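DUF3829 family protein (Bacteroides vulgatus, PDB 4YJW) is of unknown function, an all-helical DUF3829 family member that is probably exported as a lipoprotein. Local coordinates at residues 19-24 with 67-72. Sequence-based numbering, arbitrary orientation.
Sequences MKYYDT and TVFVSN
Y21 reaches from its helix to the end of helix 64-71, where its OH donates to the main-chain O of V70 at 2.7 Å. The bond lies in the carbonyl plane, on a lone pair, with a C=O...donor angle of 134°. Because CG stands anti to the backbone N (chi1 -169°), the ring extends toward helix 64-71 and V70 CG1 lies over one of its faces; Y21 CE2 comes within 3.5 Å of V70 CA. Beside this, T24 CG2 meets V70 CG1 at 3.7 Å, its methyl kept on that side while OG1 turns back to K20 O (2.9 Å), above the carbonyl plane and on the face opposite T24 N. Y21 and V70 form the buried half, backed by Y89 of helix 79-111, and F77 packs edge-to-face with the tyrosine ring. A phenylalanine in place of Y21 would probably still fill the space but leave V70 O without this donor at the helix end. The other side, with F69 partly exposed, is more open to solvent and rests mostly on backbone. F69 points its ring edge at the opposing helix, CE2 standing 3.6 Å from Y21 CA with Y21 N in the ring plane, and its nearest approach to T24 is 4.2 Å, from CD2 to OG1. Exposed K20 offers F69 little but its backbone and CB, while its NZ pairs with E17. The axes of 19-24 and 67-71 approach to 9.9 Å and cross at -121°; with Y21 also touching L148 of helix 121-159, the short helix sits obliquely against a bundle of long helices in this all-alpha fold.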
HETATM    1  N   MSE A  19       8.338  12.145 -14.854  1.00 18.62           N
HETATM    2  CA  MSE A  19       8.587  10.799 -15.408  1.00 18.58           C
HETATM    3  C   MSE A  19       9.301   9.894 -14.383  1.00 22.17           C
HETATM    4  O   MSE A  19       8.969   8.712 -14.268  1.00 22.04           O
HETATM    5  CB  MSE A  19       9.408  10.873 -16.718  1.00 20.32           C
HETATM    6  CG  MSE A  19       8.688  11.599 -17.861  1.00 27.05           C
HETATM    7 SE   MSE A  19       6.827  11.042 -18.119  0.75 34.63          SE
HETATM    8  CE  MSE A  19       7.073   9.148 -18.456  1.00 30.31           C
ATOM      9  N   LYS A  20      10.254  10.454 -13.625  1.00 18.94           N
ATOM     10  CA  LYS A  20      10.994   9.700 -12.593  1.00 16.71           C
ATOM     11  C   LYS A  20      10.021   9.266 -11.505  1.00 18.57           C
ATOM     12  O   LYS A  20      10.031   8.100 -11.099  1.00 15.75           O
ATOM     13  CB  LYS A  20      12.151  10.512 -12.006  1.00 18.66           C
ATOM     14  CG  LYS A  20      13.255  10.861 -13.023  1.00 20.91           C
ATOM     15  CD  LYS A  20      14.356  11.728 -12.363  1.00 18.46           C
ATOM     16  CE  LYS A  20      15.327  12.242 -13.402  1.00 21.99           C
ATOM     17  NZ  LYS A  20      16.270  13.254 -12.828  1.00 23.23           N
ATOM     18  N   TYR A  21       9.156  10.199 -11.065  1.00 14.90           N
ATOM     19  CA  TYR A  21       8.152   9.940 -10.033  1.00 13.52           C
ATOM     20  C   TYR A  21       7.175   8.856 -10.493  1.00 17.04           C
ATOM     21  O   TYR A  21       6.869   7.934  -9.732  1.00 15.71           O
ATOM     22  CB  TYR A  21       7.409  11.239  -9.671  1.00 14.35           C
ATOM     23  CG  TYR A  21       6.549  11.099  -8.429  1.00 14.83           C
ATOM     24  CD1 TYR A  21       5.251  10.591  -8.510  1.00 16.14           C
ATOM     25  CD2 TYR A  21       7.001  11.543  -7.189  1.00 14.63           C
ATOM     26  CE1 TYR A  21       4.451  10.463  -7.377  1.00 16.81           C
ATOM     27  CE2 TYR A  21       6.198  11.437  -6.049  1.00 15.54           C
ATOM     28  CZ  TYR A  21       4.924  10.897  -6.151  1.00 18.19           C
ATOM     29  OH  TYR A  21       4.104  10.775  -5.052  1.00 19.41           O
ATOM     30  N   TYR A  22       6.727   8.933 -11.759  1.00 15.89           N
ATOM     31  CA  TYR A  22       5.805   7.928 -12.301  1.00 16.84           C
ATOM     32  C   TYR A  22       6.483   6.555 -12.398  1.00 18.82           C
ATOM     33  O   TYR A  22       5.900   5.555 -11.973  1.00 18.14           O
ATOM     34  CB  TYR A  22       5.297   8.361 -13.669  1.00 18.97           C
ATOM     35  CG  TYR A  22       4.388   7.347 -14.330  1.00 22.79           C
ATOM     36  CD1 TYR A  22       3.180   6.975 -13.744  1.00 24.85           C
ATOM     37  CD2 TYR A  22       4.692   6.825 -15.583  1.00 24.99           C
ATOM     38  CE1 TYR A  22       2.319   6.073 -14.367  1.00 27.68           C
ATOM     39  CE2 TYR A  22       3.818   5.944 -16.232  1.00 26.93           C
ATOM     40  CZ  TYR A  22       2.652   5.546 -15.603  1.00 35.15           C
ATOM     41  OH  TYR A  22       1.800   4.664 -16.229  1.00 42.03           O
ATOM     42  N   ASP A  23       7.691   6.499 -12.967  1.00 17.67           N
ATOM     43  CA  ASP A  23       8.426   5.227 -13.088  1.00 17.59           C
ATOM     44  C   ASP A  23       8.632   4.565 -11.707  1.00 19.14           C
ATOM     45  O   ASP A  23       8.414   3.361 -11.577  1.00 19.12           O
ATOM     46  CB  ASP A  23       9.778   5.449 -13.800  1.00 20.19           C
ATOM     47  CG  ASP A  23       9.649   5.810 -15.275  1.00 34.86           C
ATOM     48  OD1 ASP A  23       8.617   5.445 -15.895  1.00 37.05           O
ATOM     49  OD2 ASP A  23      10.580   6.449 -15.812  1.00 38.49           O
ATOM     50  N   THR A  24       9.005   5.359 -10.672  1.00 14.83           N
ATOM     51  CA  THR A  24       9.233   4.856  -9.308  1.00 14.06           C
ATOM     52  C   THR A  24       7.885   4.387  -8.743  1.00 17.35           C
ATOM     53  O   THR A  24       7.815   3.291  -8.175  1.00 16.54           O
ATOM     54  CB  THR A  24       9.907   5.947  -8.451  1.00 17.27           C
ATOM     55  OG1 THR A  24      11.154   6.309  -9.079  1.00 17.13           O
ATOM     56  CG2 THR A  24      10.176   5.478  -7.030  1.00 14.18           C
ATOM     57  N   THR A  67      10.759   4.946  -1.430  1.00 17.49           N
ATOM     58  CA  THR A  67       9.678   5.300  -0.494  1.00 17.34           C
ATOM     59  C   THR A  67       9.772   6.799  -0.174  1.00 20.86           C
ATOM     60  O   THR A  67       8.765   7.499  -0.252  1.00 20.59           O
ATOM     61  CB  THR A  67       9.752   4.425   0.777  1.00 21.93           C
ATOM     62  OG1 THR A  67       9.573   3.060   0.400  1.00 18.68           O
ATOM     63  CG2 THR A  67       8.669   4.771   1.780  1.00 22.58           C
ATOM     64  N   VAL A  68      10.971   7.273   0.172  1.00 17.98           N
ATOM     65  CA  VAL A  68      11.204   8.695   0.475  1.00 19.01           C
ATOM     66  C   VAL A  68      10.825   9.558  -0.745  1.00 24.01           C
ATOM     67  O   VAL A  68      10.157  10.595  -0.595  1.00 24.75           O
ATOM     68  CB  VAL A  68      12.667   8.960   0.913  1.00 24.25           C
ATOM     69  CG1 VAL A  68      12.946  10.461   1.037  1.00 25.34           C
ATOM     70  CG2 VAL A  68      12.987   8.235   2.214  1.00 24.20           C
ATOM     71  N   PHE A  69      11.259   9.132  -1.942  1.00 19.36           N
ATOM     72  CA  PHE A  69      11.018   9.889  -3.159  1.00 18.67           C
ATOM     73  C   PHE A  69       9.521  10.051  -3.426  1.00 20.79           C
ATOM     74  O   PHE A  69       9.074  11.174  -3.669  1.00 21.33           O
ATOM     75  CB  PHE A  69      11.736   9.257  -4.372  1.00 20.38           C
ATOM     76  CG  PHE A  69      11.720  10.111  -5.628  1.00 23.59           C
ATOM     77  CD1 PHE A  69      12.510  11.253  -5.724  1.00 29.65           C
ATOM     78  CD2 PHE A  69      10.968   9.735  -6.739  1.00 25.81           C
ATOM     79  CE1 PHE A  69      12.509  12.030  -6.890  1.00 31.55           C
ATOM     80  CE2 PHE A  69      10.972  10.508  -7.898  1.00 28.42           C
ATOM     81  CZ  PHE A  69      11.723  11.661  -7.962  1.00 28.11           C
ATOM     82  N   VAL A  70       8.745   8.961  -3.348  1.00 15.85           N
ATOM     83  CA  VAL A  70       7.317   9.053  -3.674  1.00 17.11           C
ATOM     84  C   VAL A  70       6.508   9.692  -2.521  1.00 23.61           C
ATOM     85  O   VAL A  70       5.430  10.231  -2.775  1.00 20.62           O
ATOM     86  CB  VAL A  70       6.697   7.717  -4.120  1.00 19.36           C
ATOM     87  CG1 VAL A  70       7.371   7.204  -5.404  1.00 19.30           C
ATOM     88  CG2 VAL A  70       6.707   6.658  -2.999  1.00 17.93           C
ATOM     89  N   SER A  71       7.005   9.590  -1.269  1.00 21.00           N
ATOM     90  CA  SER A  71       6.308  10.134  -0.090  1.00 22.51           C
ATOM     91  C   SER A  71       6.378  11.633  -0.043  1.00 28.83           C
ATOM     92  O   SER A  71       5.548  12.254   0.621  1.00 31.32           O
ATOM     93  CB  SER A  71       6.927   9.588   1.198  1.00 22.87           C
ATOM     94  OG  SER A  71       6.637   8.213   1.345  1.00 32.01           O
ATOM     95  N   ASN A  72       7.381  12.219  -0.706  1.00 25.33           N
ATOM     96  CA  ASN A  72       7.621  13.658  -0.711  1.00 26.86           C
ATOM     97  C   ASN A  72       7.591  14.217  -2.146  1.00 28.89           C
ATOM     98  O   ASN A  72       8.626  14.685  -2.646  1.00 26.43           O
ATOM     99  CB  ASN A  72       8.958  13.975  -0.015  1.00 31.43           C
ATOM    100  CG  ASN A  72       9.037  13.455   1.393  1.00 47.82           C
ATOM    101  OD1 ASN A  72       9.579  12.376   1.645  1.00 37.76           O
ATOM    102  ND2 ASN A  72       8.441  14.174   2.334  1.00 40.30           N
TER